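Local coordinates for protein protease Do-like 1, chloroplastic (Arabidopsis thaliana, PDB 3QO6) that cleaves proteins as an HtrA-family serine protease of the thylakoid, required at high temperature and possibly involved in degrading damaged proteins, at residues T27-Y32 against N136-H142; K229-I234 against L330-D335; V250-V255 against L282-I286. All coordinates share one frame; numbering follows the deposited sequence.

Contact 1. Residues T27-Y32 against N136-H142; sequences TPSVVY and NPFGLDH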
loop_
_atom_site.group_PDB
_atom_site.type_symbol
_atom_site.label_atom_id
_atom_site.label_comp_id
_atom_site.label_asym_id
_atom_site.label_seq_id
_atom_site.Cartn_x
_atom_site.Cartn_y
_atom_site.Cartn_z
ATOM N N THR B 27 2.660 -36.040 23.131
ATOM C CA THR B 27 3.407 -35.470 22.005
ATOM C C THR B 27 3.807 -36.553 21.008
ATOM O O THR B 27 3.905 -36.286 19.820
ATOM C CB THR B 27 4.662 -34.655 22.455
ATOM O OG1 THR B 27 5.277 -34.061 21.305
ATOM C CG2 THR B 27 5.666 -35.517 23.139
ATOM N N PRO B 28 4.030 -37.798 21.478
ATOM C CA PRO B 28 4.406 -38.872 20.554
ATOM C C PRO B 28 3.335 -39.125 19.501
ATOM O O PRO B 28 3.656 -39.471 18.372
ATOM C CB PRO B 28 4.601 -40.060 21.478
ATOM C CG PRO B 28 5.160 -39.419 22.702
ATOM C CD PRO B 28 4.211 -38.251 22.871
ATOM N N SER B 29 2.068 -38.944 19.859
ATOM C CA SER B 29 0.984 -39.140 18.902
ATOM C C SER B 29 0.887 -38.044 17.845
ATOM O O SER B 29 0.143 -38.178 16.869
ATOM C CB SER B 29 -0.363 -39.191 19.617
ATOM O OG SER B 29 -0.435 -40.292 20.481
ATOM N N VAL B 30 1.618 -36.955 18.019
ATOM C CA VAL B 30 1.498 -35.857 17.059
ATOM C C VAL B 30 2.540 -35.984 15.969
ATOM O O VAL B 30 3.636 -36.452 16.233
ATOM C CB VAL B 30 1.573 -34.442 17.800
ATOM C CG1 VAL B 30 1.588 -33.304 16.816
ATOM C CG2 VAL B 30 0.349 -34.277 18.711
ATOM N N VAL B 31 2.187 -35.576 14.748
ATOM C CA VAL B 31 3.102 -35.657 13.611
ATOM C C VAL B 31 3.182 -34.348 12.817
ATOM O O VAL B 31 2.268 -33.508 12.909
ATOM C CB VAL B 31 2.679 -36.788 12.621
ATOM C CG1 VAL B 31 2.440 -38.079 13.396
ATOM C CG2 VAL B 31 1.427 -36.369 11.809
ATOM N N TYR B 32 4.271 -34.193 12.044
ATOM C CA TYR B 32 4.491 -33.023 11.197
ATOM C C TYR B 32 4.129 -33.449 9.751
ATOM O O TYR B 32 4.480 -34.532 9.328
ATOM C CB TYR B 32 5.960 -32.601 11.318
ATOM C CG TYR B 32 6.311 -31.204 10.799
ATOM C CD1 TYR B 32 6.942 -30.261 11.635
ATOM C CD2 TYR B 32 6.079 -30.842 9.462
ATOM C CE1 TYR B 32 7.338 -28.993 11.148
ATOM C CE2 TYR B 32 6.466 -29.585 8.962
ATOM C CZ TYR B 32 7.095 -28.662 9.805
ATOM O OH TYR B 32 7.458 -27.418 9.307
ATOM N N ASN B 136 2.425 -27.409 15.013
ATOM C CA ASN B 136 3.679 -26.881 14.465
ATOM C C ASN B 136 3.542 -25.488 13.852
ATOM O O ASN B 136 3.720 -25.308 12.650
ATOM C CB ASN B 136 4.241 -27.814 13.388
ATOM C CG ASN B 136 4.312 -29.253 13.845
ATOM O OD1 ASN B 136 5.008 -29.576 14.803
ATOM N ND2 ASN B 136 3.575 -30.128 13.160
ATOM N N PRO B 137 3.214 -24.479 14.671
ATOM C CA PRO B 137 3.084 -23.128 14.123
ATOM C C PRO B 137 4.446 -22.618 13.688
ATOM O O PRO B 137 5.451 -22.859 14.359
ATOM C CB PRO B 137 2.538 -22.336 15.304
ATOM C CG PRO B 137 3.162 -23.063 16.506
ATOM C CD PRO B 137 2.953 -24.498 16.126
ATOM N N PHE B 138 4.500 -21.931 12.559
ATOM C CA PHE B 138 5.779 -21.398 12.101
ATOM C C PHE B 138 6.889 -22.442 12.068
ATOM O O PHE B 138 8.060 -22.096 12.219
ATOM C CB PHE B 138 6.212 -20.249 13.017
ATOM C CG PHE B 138 5.147 -19.213 13.218
ATOM C CD1 PHE B 138 4.752 -18.838 14.501
ATOM C CD2 PHE B 138 4.505 -18.644 12.126
ATOM C CE1 PHE B 138 3.724 -17.908 14.701
ATOM C CE2 PHE B 138 3.471 -17.706 12.310
ATOM C CZ PHE B 138 3.086 -17.343 13.605
ATOM N N GLY B 139 6.526 -23.709 11.898
ATOM C CA GLY B 139 7.512 -24.772 11.846
ATOM C C GLY B 139 8.133 -25.203 13.160
ATOM O O GLY B 139 9.044 -26.042 13.165
ATOM N N LEU B 140 7.665 -24.644 14.274
ATOM C CA LEU B 140 8.195 -25.015 15.584
ATOM C C LEU B 140 7.539 -26.345 15.963
ATOM O O LEU B 140 6.398 -26.413 16.380
ATOM C CB LEU B 140 7.892 -23.899 16.585
ATOM C CG LEU B 140 8.589 -22.580 16.197
ATOM C CD1 LEU B 140 7.925 -21.395 16.881
ATOM C CD2 LEU B 140 10.069 -22.660 16.573
ATOM N N ASP B 141 8.297 -27.411 15.758
ATOM C CA ASP B 141 7.884 -28.798 15.982
ATOM C C ASP B 141 7.234 -29.159 17.324
ATOM O O ASP B 141 7.850 -29.025 18.367
ATOM C CB ASP B 141 9.111 -29.706 15.737
ATOM C CG ASP B 141 8.764 -31.199 15.687
ATOM O OD1 ASP B 141 8.170 -31.666 14.678
ATOM O OD2 ASP B 141 9.097 -31.916 16.664
ATOM N N HIS B 142 5.983 -29.626 17.290
ATOM C CA HIS B 142 5.306 -30.075 18.516
ATOM C C HIS B 142 5.199 -29.015 19.609
ATOM O O HIS B 142 5.493 -29.264 20.783
ATOM C CB HIS B 142 6.023 -31.328 19.089
ATOM C CG HIS B 142 5.812 -32.584 18.285
ATOM N ND1 HIS B 142 5.425 -33.778 18.859
ATOM C CD2 HIS B 142 5.905 -32.823 16.953
ATOM C CE1 HIS B 142 5.284 -34.694 17.919
ATOM N NE2 HIS B 142 5.569 -34.141 16.754
#
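H142 meets T27 through the one hydrogen bond between the segments. The imidazole donates its ND1 proton to T27 OG1 with an N-H...O angle of 171°. The modelled length, 2.5 Å from H142 ND1 to T27 OG1, is too short to be taken at face value. The hydroxyl lies at the edge of the ring, near its plane. T27 OG1 is trans to the backbone N (chi1 -176°), which turns it toward the histidine.

A second polar bond lies within the later segment. H142 N donates to N136 OD1 at 2.7 Å. This bond spans the turn and holds the N136 amide in place. The other end of that amide, ND2, makes a weak hydrogen bond to G55 O.

The apolar contact to H142 is a CH-pi interaction. V30 CB sits over one face of the imidazole, 4.1 Å from the ring centroid. V30 CG1 lies over the same face, toward the rim.

Y32 makes the aromatic packing. Its CD1 reaches N136 CG at 3.6 Å, with ring and amide planes 25° apart. D141 OD1 comes to the ring edge, 3.6 Å from Y32 CD1, and its carboxylate is nearly coplanar with the ring. Further out, Y32 OH packs on G139 CA at 3.7 Å and is hydrogen-bonded to S54.

The contact joins the 3-10 turn 27-29 and the start of strand 30-40, in the first barrel, to the loop between strands 130-135 and 143-157. The N136 side chain is about 9 Å from that of S180, the predicted nucleophile. The arrangement is an interface between the two beta-barrels of a trypsin-like protease domain.

Contact 2. Residues K229-I234 against L330-D335; sequences KVTRPI and LEPKPD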
loop_
_atom_site.group_PDB
_atom_site.type_symbol
_atom_site.label_atom_id
_atom_site.label_comp_id
_atom_site.label_asym_id
_atom_site.label_seq_id
_atom_site.Cartn_x
_atom_site.Cartn_y
_atom_site.Cartn_z
ATOM N N LYS B 229 -14.688 -42.032 1.423
ATOM C CA LYS B 229 -15.522 -40.922 0.982
ATOM C C LYS B 229 -16.613 -40.823 2.018
ATOM O O LYS B 229 -16.828 -41.762 2.778
ATOM C CB LYS B 229 -16.114 -41.236 -0.409
ATOM C CG LYS B 229 -17.549 -40.730 -0.686
ATOM C CD LYS B 229 -17.880 -40.781 -2.199
ATOM C CE LYS B 229 -19.212 -40.055 -2.578
ATOM N NZ LYS B 229 -20.522 -40.844 -2.497
ATOM N N VAL B 230 -17.282 -39.681 2.077
ATOM C CA VAL B 230 -18.380 -39.496 3.009
ATOM C C VAL B 230 -19.527 -39.121 2.116
ATOM O O VAL B 230 -19.367 -38.299 1.222
ATOM C CB VAL B 230 -18.112 -38.361 4.013
ATOM C CG1 VAL B 230 -19.404 -37.840 4.558
ATOM C CG2 VAL B 230 -17.302 -38.886 5.171
ATOM N N THR B 231 -20.685 -39.723 2.323
ATOM C CA THR B 231 -21.788 -39.390 1.441
ATOM C C THR B 231 -22.772 -38.474 2.124
ATOM O O THR B 231 -23.392 -38.824 3.148
ATOM C CB THR B 231 -22.474 -40.670 0.900
ATOM O OG1 THR B 231 -21.586 -41.308 -0.024
ATOM C CG2 THR B 231 -23.781 -40.339 0.192
ATOM N N ARG B 232 -22.904 -37.288 1.539
ATOM C CA ARG B 232 -23.770 -36.258 2.078
ATOM C C ARG B 232 -24.928 -35.906 1.161
ATOM O O ARG B 232 -24.782 -35.771 -0.055
ATOM C CB ARG B 232 -22.924 -35.012 2.378
ATOM C CG ARG B 232 -21.744 -35.246 3.352
ATOM C CD ARG B 232 -20.876 -34.003 3.449
ATOM N NE ARG B 232 -20.051 -33.984 4.651
ATOM C CZ ARG B 232 -20.514 -34.233 5.875
ATOM N NH1 ARG B 232 -21.799 -34.531 6.060
ATOM N NH2 ARG B 232 -19.701 -34.165 6.922
ATOM N N PRO B 233 -26.102 -35.709 1.751
ATOM C CA PRO B 233 -27.344 -35.370 1.038
ATOM C C PRO B 233 -27.393 -33.968 0.430
ATOM O O PRO B 233 -26.745 -33.059 0.919
ATOM C CB PRO B 233 -28.397 -35.526 2.124
ATOM C CG PRO B 233 -27.630 -34.985 3.359
ATOM C CD PRO B 233 -26.273 -35.634 3.216
ATOM N N ILE B 234 -28.171 -33.800 -0.632
ATOM C CA ILE B 234 -28.338 -32.491 -1.230
ATOM C C ILE B 234 -29.764 -32.296 -1.658
ATOM O O ILE B 234 -30.452 -33.266 -1.953
ATOM C CB ILE B 234 -27.482 -32.276 -2.455
ATOM C CG1 ILE B 234 -27.982 -33.158 -3.595
ATOM C CG2 ILE B 234 -26.053 -32.517 -2.105
ATOM C CD1 ILE B 234 -27.339 -32.789 -4.928
ATOM N N LEU B 330 -33.880 -36.234 -0.545
ATOM C CA LEU B 330 -32.486 -35.910 -0.748
ATOM C C LEU B 330 -31.643 -37.015 -1.354
ATOM O O LEU B 330 -31.660 -38.148 -0.882
ATOM C CB LEU B 330 -31.874 -35.444 0.581
ATOM C CG LEU B 330 -32.451 -34.154 1.171
ATOM C CD1 LEU B 330 -33.607 -34.482 2.038
ATOM C CD2 LEU B 330 -31.405 -33.462 1.992
ATOM N N GLU B 331 -30.896 -36.674 -2.398
ATOM C CA GLU B 331 -30.017 -37.626 -3.067
ATOM C C GLU B 331 -28.569 -37.249 -2.829
ATOM O O GLU B 331 -28.254 -36.089 -2.559
ATOM C CB GLU B 331 -30.255 -37.609 -4.568
ATOM C CG GLU B 331 -31.677 -37.855 -4.959
ATOM C CD GLU B 331 -31.943 -37.399 -6.372
ATOM O OE1 GLU B 331 -33.106 -37.477 -6.812
ATOM O OE2 GLU B 331 -30.985 -36.957 -7.043
ATOM N N PRO B 332 -27.659 -38.226 -2.949
ATOM C CA PRO B 332 -26.237 -37.942 -2.745
ATOM C C PRO B 332 -25.749 -36.890 -3.723
ATOM O O PRO B 332 -26.254 -36.787 -4.833
ATOM C CB PRO B 332 -25.569 -39.302 -2.975
ATOM C CG PRO B 332 -26.502 -39.991 -3.913
ATOM C CD PRO B 332 -27.859 -39.628 -3.348
ATOM N N LYS B 333 -24.768 -36.107 -3.294
ATOM C CA LYS B 333 -24.184 -35.055 -4.119
ATOM C C LYS B 333 -23.361 -35.756 -5.204
ATOM O O LYS B 333 -22.563 -36.642 -4.881
ATOM C CB LYS B 333 -23.289 -34.190 -3.222
ATOM C CG LYS B 333 -22.420 -33.127 -3.892
ATOM C CD LYS B 333 -21.245 -32.799 -2.951
ATOM C CE LYS B 333 -20.231 -31.795 -3.516
ATOM N NZ LYS B 333 -20.793 -30.418 -3.629
ATOM N N PRO B 334 -23.555 -35.384 -6.497
ATOM C CA PRO B 334 -22.826 -35.981 -7.618
ATOM C C PRO B 334 -21.356 -35.959 -7.348
ATOM O O PRO B 334 -20.847 -34.991 -6.815
ATOM C CB PRO B 334 -23.193 -35.095 -8.795
ATOM C CG PRO B 334 -24.574 -34.667 -8.476
ATOM C CD PRO B 334 -24.489 -34.356 -6.987
ATOM N N ASP B 335 -20.688 -37.044 -7.714
ATOM C CA ASP B 335 -19.263 -37.214 -7.518
ATOM C C ASP B 335 -18.480 -36.533 -8.616
ATOM O O ASP B 335 -19.052 -35.898 -9.493
ATOM C CB ASP B 335 -18.926 -38.701 -7.518
ATOM C CG ASP B 335 -18.139 -39.118 -6.295
ATOM O OD1 ASP B 335 -16.962 -38.704 -6.159
ATOM O OD2 ASP B 335 -18.705 -39.862 -5.464
#
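I234 and E331 form an antiparallel hydrogen-bonded pair. I234 N donates to E331 O at 3.0 Å, and the return bond from E331 N to I234 O is weak at 3.5 Å. P233 and P332 are the adjoining non-hydrogen-bonded pair. K333 N then donates to R232 O at 3.3 Å, with a C=O...N angle of 166°.

Side chains pack around this short ladder. I234 CG2 presses on K333 CB at 3.4 Å, the two side chains crossing at about a right angle. The other branch of I234 ends with CD1 against P334 CD at 3.8 Å. P233 CB rests on L330 CD2 at 3.7 Å.

At the exposed end, K229 bends at its last torsion (chi4 -87°), and its NZ donates to T231 OG1 at 2.7 Å. K229 and D335 come from opposite directions. The carboxylate lies nearer CE than NZ, and the K229 NZ to D335 OD2 salt bridge is long at 3.6 Å.

Two charged side chains reach beyond the two segments. R232 forms a salt bridge with D97 of the protease domain, and E331 forms one with K266.

Backbone bonds and apolar packing thus join strand 233-234 to the last strand, 326-332, of the PDZ sheet, while the K229-D335 ion pair at the surface is probably weak and screened by solvent.

Contact 3. Residues V250-V255 against L282-I286; sequences VSGVLV and LGDII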
loop_
_atom_site.group_PDB
_atom_site.type_symbol
_atom_site.label_atom_id
_atom_site.label_comp_id
_atom_site.label_asym_id
_atom_site.label_seq_id
_atom_site.Cartn_x
_atom_site.Cartn_y
_atom_site.Cartn_z
ATOM N N VAL B 250 -36.525 -10.189 1.174
ATOM C CA VAL B 250 -36.633 -11.642 1.106
ATOM C C VAL B 250 -36.502 -12.274 2.495
ATOM O O VAL B 250 -35.447 -12.214 3.122
ATOM C CB VAL B 250 -35.534 -12.211 0.185
ATOM C CG1 VAL B 250 -35.583 -13.724 0.182
ATOM C CG2 VAL B 250 -35.711 -11.670 -1.220
ATOM N N SER B 251 -37.578 -12.888 2.967
ATOM C CA SER B 251 -37.577 -13.514 4.284
ATOM C C SER B 251 -36.621 -14.701 4.412
ATOM O O SER B 251 -35.716 -14.678 5.248
ATOM C CB SER B 251 -38.997 -13.955 4.652
ATOM O OG SER B 251 -39.867 -12.831 4.750
ATOM N N GLY B 252 -36.820 -15.729 3.588
ATOM C CA GLY B 252 -35.969 -16.912 3.646
ATOM C C GLY B 252 -34.855 -17.023 2.610
ATOM O O GLY B 252 -34.115 -16.066 2.388
ATOM N N VAL B 253 -34.733 -18.192 1.978
ATOM C CA VAL B 253 -33.693 -18.429 0.968
ATOM C C VAL B 253 -34.281 -18.449 -0.437
ATOM O O VAL B 253 -35.187 -19.233 -0.728
ATOM C CB VAL B 253 -32.983 -19.790 1.179
ATOM C CG1 VAL B 253 -31.748 -19.867 0.324
ATOM C CG2 VAL B 253 -32.631 -19.976 2.614
ATOM N N LEU B 254 -33.744 -17.611 -1.313
ATOM C CA LEU B 254 -34.218 -17.525 -2.694
ATOM C C LEU B 254 -33.551 -18.595 -3.550
ATOM O O LEU B 254 -32.335 -18.540 -3.745
ATOM C CB LEU B 254 -33.856 -16.145 -3.258
ATOM C CG LEU B 254 -34.361 -15.644 -4.612
ATOM C CD1 LEU B 254 -33.657 -14.339 -4.909
ATOM C CD2 LEU B 254 -34.088 -16.626 -5.715
ATOM N N VAL B 255 -34.297 -19.565 -4.078
ATOM C CA VAL B 255 -33.594 -20.527 -4.912
ATOM C C VAL B 255 -33.384 -19.868 -6.269
ATOM O O VAL B 255 -34.301 -19.319 -6.863
ATOM C CB VAL B 255 -34.308 -21.944 -5.060
ATOM C CG1 VAL B 255 -35.221 -22.238 -3.880
ATOM C CG2 VAL B 255 -34.994 -22.065 -6.373
ATOM N N LEU B 282 -38.645 -13.991 -9.508
ATOM C CA LEU B 282 -38.135 -14.769 -8.404
ATOM C C LEU B 282 -38.539 -16.224 -8.409
ATOM O O LEU B 282 -39.699 -16.556 -8.611
ATOM C CB LEU B 282 -38.564 -14.150 -7.075
ATOM C CG LEU B 282 -37.746 -12.963 -6.566
ATOM C CD1 LEU B 282 -36.338 -13.030 -7.143
ATOM C CD2 LEU B 282 -38.411 -11.662 -6.962
ATOM N N GLY B 283 -37.567 -17.096 -8.183
ATOM C CA GLY B 283 -37.873 -18.508 -8.115
ATOM C C GLY B 283 -38.485 -18.682 -6.741
ATOM O O GLY B 283 -38.786 -17.689 -6.064
ATOM N N ASP B 284 -38.664 -19.925 -6.309
ATOM C CA ASP B 284 -39.253 -20.159 -4.999
ATOM C C ASP B 284 -38.380 -19.612 -3.867
ATOM O O ASP B 284 -37.182 -19.421 -4.026
ATOM C CB ASP B 284 -39.499 -21.661 -4.781
ATOM C CG ASP B 284 -40.447 -22.248 -5.806
ATOM O OD1 ASP B 284 -41.233 -21.477 -6.390
ATOM O OD2 ASP B 284 -40.408 -23.479 -6.022
ATOM N N ILE B 285 -38.997 -19.350 -2.727
ATOM C CA ILE B 285 -38.264 -18.866 -1.578
ATOM C C ILE B 285 -38.521 -19.843 -0.445
ATOM O O ILE B 285 -39.659 -20.038 -0.043
ATOM C CB ILE B 285 -38.724 -17.478 -1.149
ATOM C CG1 ILE B 285 -38.508 -16.489 -2.274
ATOM C CG2 ILE B 285 -37.938 -17.035 0.047
ATOM C CD1 ILE B 285 -39.137 -15.173 -1.999
ATOM N N ILE B 286 -37.461 -20.462 0.059
ATOM C CA ILE B 286 -37.601 -21.429 1.123
ATOM C C ILE B 286 -37.705 -20.673 2.427
ATOM O O ILE B 286 -36.809 -19.906 2.780
ATOM C CB ILE B 286 -36.399 -22.383 1.145
ATOM C CG1 ILE B 286 -36.227 -22.998 -0.242
ATOM C CG2 ILE B 286 -36.601 -23.471 2.195
ATOM C CD1 ILE B 286 -34.960 -23.781 -0.403
#
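Two neighbouring antiparallel strands of the PDZ domain, 253-257 and 285-289, meet here. V253 and I286 are a hydrogen-bonded pair with bonds in both directions. V253 N donates to I286 O at 2.8 Å, in the carbonyl plane. I286 N donates to V253 O at 2.7 Å, with the donor tilted 20° from the V253 carbonyl plane. V255 N continues the ladder to D284 O at 2.9 Å, with a C=O...N angle of 166°. L254 and I285 lie between these bonds as a non-hydrogen-bonded pair.

G252 leads into the strand. It has no side chain, and its CA comes close to the I286 carbonyl, with G252 CA 3.2 Å from I286 O in a CA-H...O contact.

Side chains pack on both faces of the ladder. On the face of V253 and I286, V255 CG1 touches I286 CD1 at 3.8 Å, the two side chains crossing at about a right angle. On the face of L254 and I285, I285 CG2 is trans to its backbone N and meets V250 CG1 at 4.1 Å. Further along, L254 CD1 meets L282 CD1 at 3.7 Å.

D284 faces other partners. Its OD2 accepts from Q270 N and forms a salt bridge with R319, which would hold the carboxylate just before strand 285-289. I285 also packs on R279 of a third subunit. This ladder with largely aliphatic faces belongs to the curled antiparallel beta-sheet of the PDZ fold.

Contact 1 belongs to the protease domain, while contacts 2 and 3 reach the same PDZ sheet. Contact 3 is buried, contact 1 is partly buried, and contact 2 is a surface contact. Contact 1 depends on side chains: an imidazole, a hydroxyl and a tyrosine ring join a strand to a loop without a strand ladder. Contacts 2 and 3 are antiparallel ladders. Contact 3 has the shorter backbone bonds and aliphatic packing; contact 2 has a weak bond, several prolines and charged ends. Along the chain, contact 3 falls between the two segments of contact 2. Their centres are 23 Å apart, and contact 1 lies across the chain's centre from both.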